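Local structure of mandalate racemase/muconate lactonizing enzyme (Unidentified, 4E4U) at residues Y128-P133 against A162-P167; D144-A149 against C191-E196; F206-Q211 against L230-P235; A276-L281 against Q305-L310. The protein is of unconfirmed function but probably abstracts a proton from a carboxylate substrate, as do other members of the mandelate racemase/muconate lactonizing enzyme family. All coordinates share one frame; numbering follows the deposited sequence.

From the N terminus, the chain first passes the three-stranded antiparallel sheet and the helices after it, then enters the barrel at strand 125-130. Contact 1 closes a loop around helix 145-158 by pairing that strand with strand 162-165. Contact 2 crosses it: its first segment starts that same helix, and its second lies on helix 181-198, so two outer helices are joined. Contact 3 follows in series, bringing the end of strand 203-206 to strand 231-233 around helix 214-224. Contact 4, also in series, pairs strands 278-279 and 305-306 around helix 289-301. Lys164 of contact 1 and Gln280 of contact 4 both reach Glu233 of contact 3.

Contact 1 of 4, residues Y128-P133 against A162-P167; sequences YTYLYP and AVKFDP
Lys164 starts with CG anti to the backbone N (chi1 -170°) and bends at chi3 (89°), which carries CE across the Tyr130 ring and NZ up to the hydroxyl of Tyr128. Tyr128 for its part has CG between its backbone N and carbonyl carbon, a torsion that swings the ring over to the lysine chain. CE of Lys164 sits 3.7 Å from the Tyr130 ring centroid, over one face and offset toward the rim, a CH-pi contact. The same CE lies at the edge of the Tyr128 ring, near its plane, and NZ donates to Tyr128 OH at 2.9 Å. NZ has a second partner in Glu233, a salt bridge that steadies the ammonium end. The backbones run parallel: Lys164 N donates to Thr129 O (3.0 Å), and Leu131 N to Lys164 O (2.9 Å). These are the first two parallel strands of the TIM barrel of the enolase fold, joined by the beta-alpha-beta crossover through helix 145-158. Tyr130 and Lys164 share the face turned to the barrel interior, whereas Thr129 and Val163 point to the helices, meeting Asn155 and Val194. Beyond the paired strands Leu131 splits its branches, CD2 resting 3.7 Å from Val163 CB and CD1 3.9 Å from Phe165 CD1. Ala162 O is buried here without a polar partner in the model, lying 3.5 Å from Tyr128 CB. Tyr132, directly after Leu131, turns off to the pocket where a dimercaptobutanediol molecule is bound, along with Cys151 and Asn155.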
# COMPACT_ATOMS: atom_id res chain seq x y z
N TYR A 128 -37.83 8.49 -1.89
CA TYR A 128 -38.02 7.67 -3.08
C TYR A 128 -38.89 6.50 -2.72
O TYR A 128 -39.08 6.20 -1.54
CB TYR A 128 -36.69 7.18 -3.63
CG TYR A 128 -36.00 6.08 -2.86
CD1 TYR A 128 -36.27 4.74 -3.13
CD2 TYR A 128 -35.02 6.37 -1.92
CE1 TYR A 128 -35.59 3.72 -2.46
CE2 TYR A 128 -34.35 5.36 -1.24
CZ TYR A 128 -34.63 4.04 -1.52
OH TYR A 128 -33.95 3.03 -0.86
N THR A 129 -39.40 5.81 -3.73
CA THR A 129 -40.07 4.54 -3.49
C THR A 129 -39.65 3.49 -4.51
O THR A 129 -39.24 3.82 -5.63
CB THR A 129 -41.61 4.70 -3.50
OG1 THR A 129 -42.23 3.44 -3.18
CG2 THR A 129 -42.11 5.18 -4.86
N TYR A 130 -39.72 2.23 -4.11
CA TYR A 130 -39.73 1.14 -5.07
C TYR A 130 -40.93 1.30 -5.98
O TYR A 130 -41.97 1.83 -5.58
CB TYR A 130 -39.89 -0.20 -4.35
CG TYR A 130 -38.63 -1.04 -4.24
CD1 TYR A 130 -37.98 -1.51 -5.37
CD2 TYR A 130 -38.12 -1.37 -3.00
CE1 TYR A 130 -36.84 -2.29 -5.26
CE2 TYR A 130 -36.98 -2.14 -2.88
CZ TYR A 130 -36.34 -2.60 -4.02
OH TYR A 130 -35.20 -3.36 -3.90
N LEU A 131 -40.79 0.83 -7.21
CA LEU A 131 -41.91 0.75 -8.13
C LEU A 131 -42.74 -0.48 -7.78
O LEU A 131 -42.20 -1.59 -7.61
CB LEU A 131 -41.41 0.65 -9.57
CG LEU A 131 -40.56 1.83 -10.03
CD1 LEU A 131 -40.05 1.63 -11.46
CD2 LEU A 131 -41.34 3.13 -9.92
N TYR A 132 -44.05 -0.30 -7.66
CA TYR A 132 -44.97 -1.40 -7.39
C TYR A 132 -46.00 -1.55 -8.50
O TYR A 132 -47.20 -1.32 -8.29
CB TYR A 132 -45.68 -1.19 -6.05
CG TYR A 132 -44.77 -1.28 -4.84
CD1 TYR A 132 -44.48 -2.51 -4.25
CD2 TYR A 132 -44.20 -0.14 -4.29
CE1 TYR A 132 -43.65 -2.59 -3.15
CE2 TYR A 132 -43.37 -0.21 -3.20
CZ TYR A 132 -43.09 -1.43 -2.62
OH TYR A 132 -42.26 -1.49 -1.53
N PRO A 133 -45.55 -1.96 -9.70
CA PRO A 133 -46.45 -2.04 -10.85
C PRO A 133 -47.36 -3.26 -10.72
O PRO A 133 -46.91 -4.30 -10.24
CB PRO A 133 -45.49 -2.23 -12.04
CG PRO A 133 -44.08 -2.08 -11.48
CD PRO A 133 -44.19 -2.43 -10.04
N ALA A 162 -37.04 10.27 -7.40
CA ALA A 162 -36.21 9.07 -7.56
C ALA A 162 -37.12 7.85 -7.44
O ALA A 162 -38.11 7.88 -6.70
CB ALA A 162 -35.11 9.02 -6.51
N VAL A 163 -36.79 6.79 -8.17
CA VAL A 163 -37.56 5.55 -8.12
C VAL A 163 -36.59 4.37 -8.12
O VAL A 163 -35.50 4.47 -8.71
CB VAL A 163 -38.56 5.42 -9.30
CG1 VAL A 163 -39.64 6.50 -9.21
CG2 VAL A 163 -37.83 5.47 -10.65
N LYS A 164 -36.97 3.28 -7.45
CA LYS A 164 -36.10 2.11 -7.33
C LYS A 164 -36.76 0.86 -7.90
O LYS A 164 -37.97 0.69 -7.83
CB LYS A 164 -35.70 1.90 -5.87
CG LYS A 164 -34.61 0.85 -5.68
CD LYS A 164 -33.87 1.04 -4.36
CE LYS A 164 -34.54 0.28 -3.23
NZ LYS A 164 -33.77 0.37 -1.94
N PHE A 165 -35.94 -0.03 -8.46
CA PHE A 165 -36.44 -1.28 -9.05
C PHE A 165 -35.30 -2.28 -9.10
O PHE A 165 -34.13 -1.89 -9.15
CB PHE A 165 -37.04 -1.05 -10.46
CG PHE A 165 -36.15 -0.23 -11.35
CD1 PHE A 165 -36.18 1.16 -11.29
CD2 PHE A 165 -35.28 -0.85 -12.24
CE1 PHE A 165 -35.33 1.92 -12.10
CE2 PHE A 165 -34.44 -0.09 -13.05
CZ PHE A 165 -34.47 1.29 -12.98
N ASP A 166 -35.62 -3.58 -9.05
CA ASP A 166 -34.61 -4.63 -9.15
C ASP A 166 -34.99 -5.67 -10.21
O ASP A 166 -35.74 -6.62 -9.92
CB ASP A 166 -34.39 -5.34 -7.81
CG ASP A 166 -33.29 -6.40 -7.89
OD1 ASP A 166 -32.69 -6.55 -8.97
OD2 ASP A 166 -33.03 -7.08 -6.89
N PRO A 167 -34.46 -5.52 -11.43
CA PRO A 167 -34.76 -6.45 -12.52
C PRO A 167 -33.74 -7.59 -12.64
O PRO A 167 -33.73 -8.29 -13.65
CB PRO A 167 -34.70 -5.54 -13.75
CG PRO A 167 -33.64 -4.54 -13.40
CD PRO A 167 -33.67 -4.36 -11.89

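Contact 2 of 4, residues D144-A149 against C191-E196; sequences DPDLAA and CRRVRE
Ala149 pushes its methyl against the backbone of Arg193, and this is where the two helices come closest. Its CB lies 3.4 Å from Arg193 O, and the CA atoms of Ala149 and Val194 are 4.3 Å apart. Small side chains make this possible: the axes of the short segments approach to 8.3 Å and cross at -27°, running in roughly the same direction. Toward the strands, Val194 lays its CG2 branch, beside the backbone N, along the first helix, 4.3 Å from Ala148 CB. Pro145 adds looser cover, its CB 4.2 Å from CG of Arg193.

The outer side is a different matter. There Arg193 bends at chi2 (-69°) and reaches across to Asp146, whose carboxylate plane is nearly parallel to the guanidinium (3° apart) but stepped from it. NH1 of Arg193 meets OD1 of Asp146 on its syn side at 2.7 Å, a salt bridge with a bent N-H approach and both partners tilted out of each other's planes. Asp146 is exposed and Arg193 was modelled in two conformers, so this bridge describes one of them and is probably not permanent. Asp144, at the N-cap, holds the helix start with OD1 taking both Asp146 N (2.9 Å) and Leu147 N.

Both helices belong to the outer layer of the barrel. Val194 rests on Val163 and Phe165 of strand 162-165, Ala148 packs on Phe190 one turn earlier in helix 181-198, and Arg195, on the far side, packs on Leu181 of the second subunit.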
# COMPACT_ATOMS: atom_id res chain seq x y z
N ASP A 144 -42.01 -6.87 -16.09
CA ASP A 144 -42.38 -6.09 -17.27
C ASP A 144 -41.80 -4.68 -17.21
O ASP A 144 -42.20 -3.88 -16.37
CB ASP A 144 -43.91 -6.03 -17.34
CG ASP A 144 -44.43 -5.47 -18.66
OD1 ASP A 144 -43.78 -4.57 -19.24
OD2 ASP A 144 -45.50 -5.92 -19.10
N PRO A 145 -40.86 -4.36 -18.12
CA PRO A 145 -40.21 -3.04 -18.07
C PRO A 145 -41.15 -1.90 -18.42
O PRO A 145 -40.96 -0.78 -17.95
CB PRO A 145 -39.11 -3.16 -19.13
CG PRO A 145 -39.57 -4.22 -20.06
CD PRO A 145 -40.32 -5.21 -19.20
N ASP A 146 -42.16 -2.16 -19.25
CA ASP A 146 -43.10 -1.12 -19.63
C ASP A 146 -44.07 -0.78 -18.50
O ASP A 146 -44.42 0.38 -18.30
CB ASP A 146 -43.83 -1.51 -20.92
CG ASP A 146 -42.90 -1.59 -22.11
OD1 ASP A 146 -42.09 -0.65 -22.29
OD2 ASP A 146 -42.96 -2.59 -22.86
N LEU A 147 -44.50 -1.80 -17.75
CA LEU A 147 -45.31 -1.56 -16.55
C LEU A 147 -44.50 -0.77 -15.53
O LEU A 147 -45.03 0.13 -14.87
CB LEU A 147 -45.78 -2.87 -15.92
CG LEU A 147 -46.98 -3.58 -16.54
CD1 LEU A 147 -47.26 -4.84 -15.74
CD2 LEU A 147 -48.20 -2.67 -16.55
N ALA A 148 -43.22 -1.12 -15.38
CA ALA A 148 -42.34 -0.38 -14.48
C ALA A 148 -42.24 1.08 -14.92
O ALA A 148 -42.34 1.99 -14.09
CB ALA A 148 -40.96 -1.03 -14.44
N ALA A 149 -42.05 1.30 -16.22
CA ALA A 149 -41.92 2.65 -16.74
C ALA A 149 -43.18 3.47 -16.50
O ALA A 149 -43.11 4.64 -16.10
CB ALA A 149 -41.58 2.61 -18.23
N CYS A 191 -33.78 -0.02 -17.29
CA CYS A 191 -33.22 1.32 -17.15
C CYS A 191 -33.59 2.19 -18.35
O CYS A 191 -33.95 3.36 -18.19
CB CYS A 191 -31.71 1.28 -16.95
SG CYS A 191 -31.23 0.66 -15.34
N ARG A 192 -33.53 1.62 -19.54
CA ARG A 192 -33.84 2.36 -20.75
C ARG A 192 -35.29 2.85 -20.73
O ARG A 192 -35.56 4.03 -20.98
CB ARG A 192 -33.61 1.50 -21.99
CG ARG A 192 -33.85 2.24 -23.28
CD ARG A 192 -33.60 1.34 -24.49
NE ARG A 192 -33.86 2.04 -25.74
CZ ARG A 192 -32.92 2.60 -26.49
NH1 ARG A 192 -31.65 2.53 -26.12
NH2 ARG A 192 -33.24 3.22 -27.62
N ARG A 193 -36.21 1.94 -20.42
CA ARG A 193 -37.63 2.27 -20.44
C ARG A 193 -38.02 3.23 -19.32
O ARG A 193 -38.81 4.15 -19.54
CB ARG A 193 -38.48 1.00 -20.38
CG ARG A 193 -38.33 0.09 -21.59
CD ARG A 193 -38.91 0.71 -22.86
NE ARG A 193 -38.54 -0.05 -24.04
CZ ARG A 193 -39.06 -1.23 -24.39
NH1 ARG A 193 -39.99 -1.80 -23.63
NH2 ARG A 193 -38.65 -1.84 -25.49
N VAL A 194 -37.48 3.01 -18.12
CA VAL A 194 -37.78 3.90 -17.00
C VAL A 194 -37.18 5.29 -17.26
O VAL A 194 -37.86 6.29 -17.04
CB VAL A 194 -37.33 3.33 -15.63
CG1 VAL A 194 -37.61 4.35 -14.53
CG2 VAL A 194 -38.07 2.03 -15.34
N ARG A 195 -35.94 5.36 -17.74
CA ARG A 195 -35.35 6.65 -18.09
C ARG A 195 -36.20 7.39 -19.13
O ARG A 195 -36.42 8.59 -19.00
CB ARG A 195 -33.91 6.50 -18.59
CG ARG A 195 -33.31 7.81 -19.13
CD ARG A 195 -33.22 8.89 -18.05
NE ARG A 195 -32.16 8.60 -17.09
CZ ARG A 195 -32.23 8.84 -15.78
NH1 ARG A 195 -33.33 9.37 -15.26
NH2 ARG A 195 -31.21 8.53 -14.99
N GLU A 196 -36.68 6.67 -20.15
CA GLU A 196 -37.54 7.29 -21.17
C GLU A 196 -38.79 7.90 -20.52
O GLU A 196 -39.23 8.98 -20.90
CB GLU A 196 -37.95 6.26 -22.23
CG GLU A 196 -38.91 6.81 -23.29
CD GLU A 196 -39.38 5.76 -24.30
OE1 GLU A 196 -39.52 4.57 -23.92
OE2 GLU A 196 -39.62 6.14 -25.47

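Contact 3 of 4, residues F206-Q211 against L230-P235; sequences FGTHGQ and LWFEEP
Phe206 and Phe232 stand side by side, pointing the same way, on the helix-facing side of two parallel strands. Their closest carbons, Phe206 CD2 and Phe232 CD1, are 4.0 Å apart, and the ring planes meet obliquely at 77°. Pro235 CB covers one face of the Phe232 ring, while the hydroxyl of Thr208 lies at its edge.

Hydrogen bonds carry the backbones. Phe206 N donates to Trp231 O (3.0 Å) and Phe206 O receives Glu233 N (2.9 Å). Past the strand end Thr208 takes over, its OG1 donating to Glu233 O at 2.6 Å in the carbonyl plane; Gly210 N adds a weak bond to Glu234 O. Within the second strand, Trp231 NE1 gives to the anti lone pair of Glu233 OE1, which Lys164 and Gln280 also grip, fixing that carboxylate.

One water sits 2.7 Å from Thr208 O and equally far from Glu234 OE1, though it cannot serve every acceptor around it at once. Glu234 OE2 forms a salt bridge with Arg260, and His209 ND1 is hydrogen-bonded to Asp166.

Such polar groups at the C-terminal ends of parallel strands belong to the rim of a TIM barrel, where enolase-superfamily enzymes keep their active site, often with acidic residues on a magnesium ion.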
# COMPACT_ATOMS: atom_id res chain seq x y z
N PHE A 206 -30.85 1.68 -8.85
CA PHE A 206 -30.82 0.29 -9.28
C PHE A 206 -30.73 -0.59 -8.04
O PHE A 206 -29.66 -0.72 -7.44
CB PHE A 206 -29.67 0.04 -10.27
CG PHE A 206 -29.86 -1.21 -11.07
CD1 PHE A 206 -30.62 -1.19 -12.23
CD2 PHE A 206 -29.31 -2.40 -10.65
CE1 PHE A 206 -30.81 -2.34 -12.97
CE2 PHE A 206 -29.49 -3.55 -11.37
CZ PHE A 206 -30.24 -3.53 -12.53
N GLY A 207 -31.87 -1.14 -7.65
CA GLY A 207 -32.05 -1.69 -6.32
C GLY A 207 -31.77 -3.16 -6.15
O GLY A 207 -32.59 -3.90 -5.60
N THR A 208 -30.60 -3.59 -6.62
CA THR A 208 -30.18 -4.98 -6.51
C THR A 208 -30.08 -5.44 -5.05
O THR A 208 -30.06 -4.62 -4.11
CB THR A 208 -28.87 -5.22 -7.28
OG1 THR A 208 -28.20 -3.97 -7.50
CG2 THR A 208 -29.18 -5.83 -8.63
N HIS A 209 -30.03 -6.76 -4.88
CA HIS A 209 -30.11 -7.43 -3.57
C HIS A 209 -28.93 -8.38 -3.36
O HIS A 209 -29.08 -9.46 -2.78
CB HIS A 209 -31.41 -8.24 -3.48
CG HIS A 209 -32.65 -7.43 -3.30
ND1 HIS A 209 -33.33 -6.85 -4.35
CD2 HIS A 209 -33.37 -7.14 -2.18
CE1 HIS A 209 -34.40 -6.22 -3.89
NE2 HIS A 209 -34.44 -6.38 -2.58
N GLY A 210 -27.74 -8.02 -3.84
CA GLY A 210 -26.58 -8.86 -3.66
C GLY A 210 -26.60 -10.15 -4.45
O GLY A 210 -26.03 -11.15 -4.01
N GLN A 211 -27.23 -10.13 -5.63
CA GLN A 211 -27.32 -11.34 -6.45
C GLN A 211 -25.96 -11.81 -6.96
O GLN A 211 -25.77 -12.99 -7.20
CB GLN A 211 -28.19 -11.10 -7.69
CG GLN A 211 -29.69 -11.05 -7.45
CD GLN A 211 -30.20 -9.66 -7.18
OE1 GLN A 211 -29.46 -8.79 -6.70
NE2 GLN A 211 -31.47 -9.43 -7.47
N LEU A 230 -28.42 6.98 -10.09
CA LEU A 230 -27.90 7.59 -8.88
C LEU A 230 -27.13 6.57 -8.02
O LEU A 230 -26.15 6.91 -7.37
CB LEU A 230 -29.03 8.25 -8.09
CG LEU A 230 -28.77 8.72 -6.65
CD1 LEU A 230 -27.56 9.62 -6.52
CD2 LEU A 230 -30.00 9.42 -6.09
N TRP A 231 -27.58 5.32 -8.01
CA TRP A 231 -26.78 4.29 -7.36
C TRP A 231 -27.03 2.89 -7.88
O TRP A 231 -28.03 2.62 -8.55
CB TRP A 231 -26.94 4.33 -5.83
CG TRP A 231 -28.24 3.85 -5.23
CD1 TRP A 231 -28.82 2.62 -5.36
CD2 TRP A 231 -29.05 4.58 -4.31
NE1 TRP A 231 -29.98 2.55 -4.61
CE2 TRP A 231 -30.13 3.75 -3.93
CE3 TRP A 231 -28.97 5.86 -3.75
CZ2 TRP A 231 -31.12 4.16 -3.05
CZ3 TRP A 231 -29.96 6.27 -2.87
CH2 TRP A 231 -31.02 5.42 -2.53
N PHE A 232 -26.07 2.03 -7.55
CA PHE A 232 -26.10 0.60 -7.80
C PHE A 232 -26.05 -0.01 -6.40
O PHE A 232 -25.03 0.10 -5.70
CB PHE A 232 -24.86 0.26 -8.63
CG PHE A 232 -24.73 -1.19 -9.06
CD1 PHE A 232 -25.75 -2.13 -8.88
CD2 PHE A 232 -23.54 -1.62 -9.64
CE1 PHE A 232 -25.57 -3.45 -9.30
CE2 PHE A 232 -23.37 -2.92 -10.05
CZ PHE A 232 -24.38 -3.84 -9.88
N GLU A 233 -27.17 -0.58 -5.97
CA GLU A 233 -27.37 -1.02 -4.59
C GLU A 233 -26.87 -2.45 -4.37
O GLU A 233 -27.09 -3.30 -5.23
CB GLU A 233 -28.87 -0.97 -4.27
CG GLU A 233 -29.26 -1.32 -2.85
CD GLU A 233 -30.61 -0.73 -2.46
OE1 GLU A 233 -30.99 0.32 -3.00
OE2 GLU A 233 -31.28 -1.31 -1.58
N GLU A 234 -26.23 -2.70 -3.23
CA GLU A 234 -25.83 -4.07 -2.85
C GLU A 234 -25.40 -4.92 -4.04
O GLU A 234 -26.04 -5.94 -4.35
CB GLU A 234 -26.97 -4.78 -2.12
CG GLU A 234 -27.31 -4.23 -0.74
CD GLU A 234 -27.87 -5.31 0.15
OE1 GLU A 234 -28.89 -5.92 -0.23
OE2 GLU A 234 -27.27 -5.60 1.21
N PRO A 235 -24.32 -4.53 -4.72
CA PRO A 235 -23.98 -5.29 -5.93
C PRO A 235 -23.53 -6.72 -5.64
O PRO A 235 -23.67 -7.57 -6.51
CB PRO A 235 -22.83 -4.47 -6.55
CG PRO A 235 -22.33 -3.59 -5.44
CD PRO A 235 -23.52 -3.30 -4.58
O HOH W 1 -30.82 -4.47 -1.49

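Contact 4 of 4, residues A276-L281 against Q305-L310; sequences ASILQL and QIAPHL
Ile278 drops its CG2 branch, anti to the backbone N, against the small side chain of Ala307, and the two methyl carbons, Ile278 CG2 and Ala307 CB, sit 3.6 Å apart. The alanine is a shallow step that takes the isoleucine's branch, and Ile278, Ala307 and Gln280 all meet the indole of Trp231 from one side. Beside this, the carbonyl of Ala307 forms a bump under Gln280, touching its CB and CG, and the CA of Gln280 lies 3.2 Å from that oxygen. His309 fits the next dip, its CB against Gln280 O at 3.4 Å, with the imidazole swung off to reach Asn282. On the opposite, helix-facing side Leu281 sets CD1 near Pro308 CB and CD2 near Ile306 CG2; both contacts are loose, and that to Ile306 is the less certain because the isoleucine has two conformers. Here Leu279 and Leu281 also fill the groove between helices 263-272 and 289-301. This is one beta-alpha-beta unit of the TIM barrel, its strands held by Leu279 N to Gln305 O (2.8 Å), Ala307 N to Leu279 O (2.9 Å), and bonds at either end from Gln305 N to Ser277 O and from His309 N to Leu281 O. A water bridges Ser277 O and Gln305 OE1; Gln305 OE1 also takes Gln178 of the second subunit. Another water donates to Ala307 O and is met weakly by Gln280 NE2, whose stronger partner is Glu233. Backbone bonds thus set the register, while the buried polar ends are satisfied by water, carboxylate or the neighbouring subunit.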
# COMPACT_ATOMS: atom_id res chain seq x y z
N ALA A 276 -18.36 1.79 -0.53
CA ALA A 276 -19.60 2.46 -0.90
C ALA A 276 -19.50 3.94 -0.56
O ALA A 276 -18.76 4.33 0.34
CB ALA A 276 -20.79 1.83 -0.17
N SER A 277 -20.27 4.76 -1.28
CA SER A 277 -20.32 6.19 -1.02
C SER A 277 -21.68 6.64 -0.51
O SER A 277 -21.87 7.81 -0.19
CB SER A 277 -19.96 6.98 -2.27
OG SER A 277 -20.85 6.67 -3.32
N ILE A 278 -22.63 5.71 -0.46
CA ILE A 278 -23.97 5.99 0.02
C ILE A 278 -24.33 4.87 0.98
O ILE A 278 -24.33 3.70 0.60
CB ILE A 278 -24.98 6.05 -1.15
CG1 ILE A 278 -24.63 7.22 -2.09
CG2 ILE A 278 -26.41 6.21 -0.65
CD1 ILE A 278 -25.35 7.15 -3.44
N LEU A 279 -24.59 5.22 2.24
CA LEU A 279 -24.82 4.24 3.29
C LEU A 279 -26.30 4.09 3.60
O LEU A 279 -26.96 5.04 4.02
CB LEU A 279 -24.09 4.62 4.57
CG LEU A 279 -22.59 4.83 4.46
CD1 LEU A 279 -21.97 4.98 5.84
CD2 LEU A 279 -21.93 3.69 3.71
N GLN A 280 -26.80 2.88 3.40
CA GLN A 280 -28.21 2.57 3.55
C GLN A 280 -28.48 1.85 4.87
O GLN A 280 -29.10 0.79 4.92
CB GLN A 280 -28.68 1.74 2.37
CG GLN A 280 -28.46 2.45 1.05
CD GLN A 280 -28.79 1.59 -0.14
OE1 GLN A 280 -28.27 0.48 -0.28
NE2 GLN A 280 -29.64 2.11 -1.02
N LEU A 281 -28.03 2.47 5.96
CA LEU A 281 -28.32 1.94 7.28
C LEU A 281 -29.83 1.86 7.51
O LEU A 281 -30.60 2.71 7.03
CB LEU A 281 -27.65 2.83 8.34
CG LEU A 281 -28.12 4.29 8.43
CD1 LEU A 281 -29.31 4.46 9.38
CD2 LEU A 281 -26.98 5.19 8.87
N GLN A 305 -22.55 9.84 1.89
CA GLN A 305 -23.88 10.29 2.27
C GLN A 305 -24.67 9.15 2.89
O GLN A 305 -24.32 7.98 2.74
CB GLN A 305 -24.63 10.80 1.04
CG GLN A 305 -23.99 11.99 0.37
CD GLN A 305 -24.70 12.35 -0.91
OE1 GLN A 305 -24.61 11.63 -1.92
NE2 GLN A 305 -25.46 13.45 -0.88
N ILE A 306 -25.72 9.49 3.64
CA ILE A 306 -26.62 8.46 4.13
C ILE A 306 -27.95 8.50 3.40
O ILE A 306 -28.47 9.56 3.05
CB ILE A 306 -26.85 8.50 5.67
CG1 ILE A 306 -27.73 9.69 6.06
CG2 ILE A 306 -25.51 8.50 6.41
CD1 ILE A 306 -28.27 9.59 7.47
N ALA A 307 -28.48 7.31 3.15
CA ALA A 307 -29.77 7.13 2.50
C ALA A 307 -30.45 5.98 3.21
O ALA A 307 -30.37 4.83 2.77
CB ALA A 307 -29.58 6.82 1.03
N PRO A 308 -31.09 6.26 4.36
CA PRO A 308 -31.54 5.14 5.20
C PRO A 308 -32.54 4.22 4.50
O PRO A 308 -33.43 4.65 3.75
CB PRO A 308 -32.19 5.84 6.39
CG PRO A 308 -31.53 7.18 6.45
CD PRO A 308 -31.31 7.56 5.00
N HIS A 309 -32.36 2.94 4.77
CA HIS A 309 -33.20 1.88 4.24
C HIS A 309 -34.48 1.77 5.04
O HIS A 309 -34.50 2.00 6.26
CB HIS A 309 -32.43 0.56 4.32
CG HIS A 309 -33.28 -0.66 4.10
ND1 HIS A 309 -33.88 -1.33 5.14
CD2 HIS A 309 -33.59 -1.34 2.97
CE1 HIS A 309 -34.56 -2.36 4.65
NE2 HIS A 309 -34.39 -2.38 3.34
N LEU A 310 -35.56 1.39 4.37
CA LEU A 310 -36.82 1.15 5.06
C LEU A 310 -37.61 0.07 4.32
O LEU A 310 -38.03 0.27 3.18
CB LEU A 310 -37.61 2.45 5.17
CG LEU A 310 -38.46 2.66 6.42
CD1 LEU A 310 -39.58 1.63 6.49
CD2 LEU A 310 -37.59 2.61 7.68
O HOH W 2 -22.31 9.94 -2.00
O HOH W 3 -31.87 3.42 0.71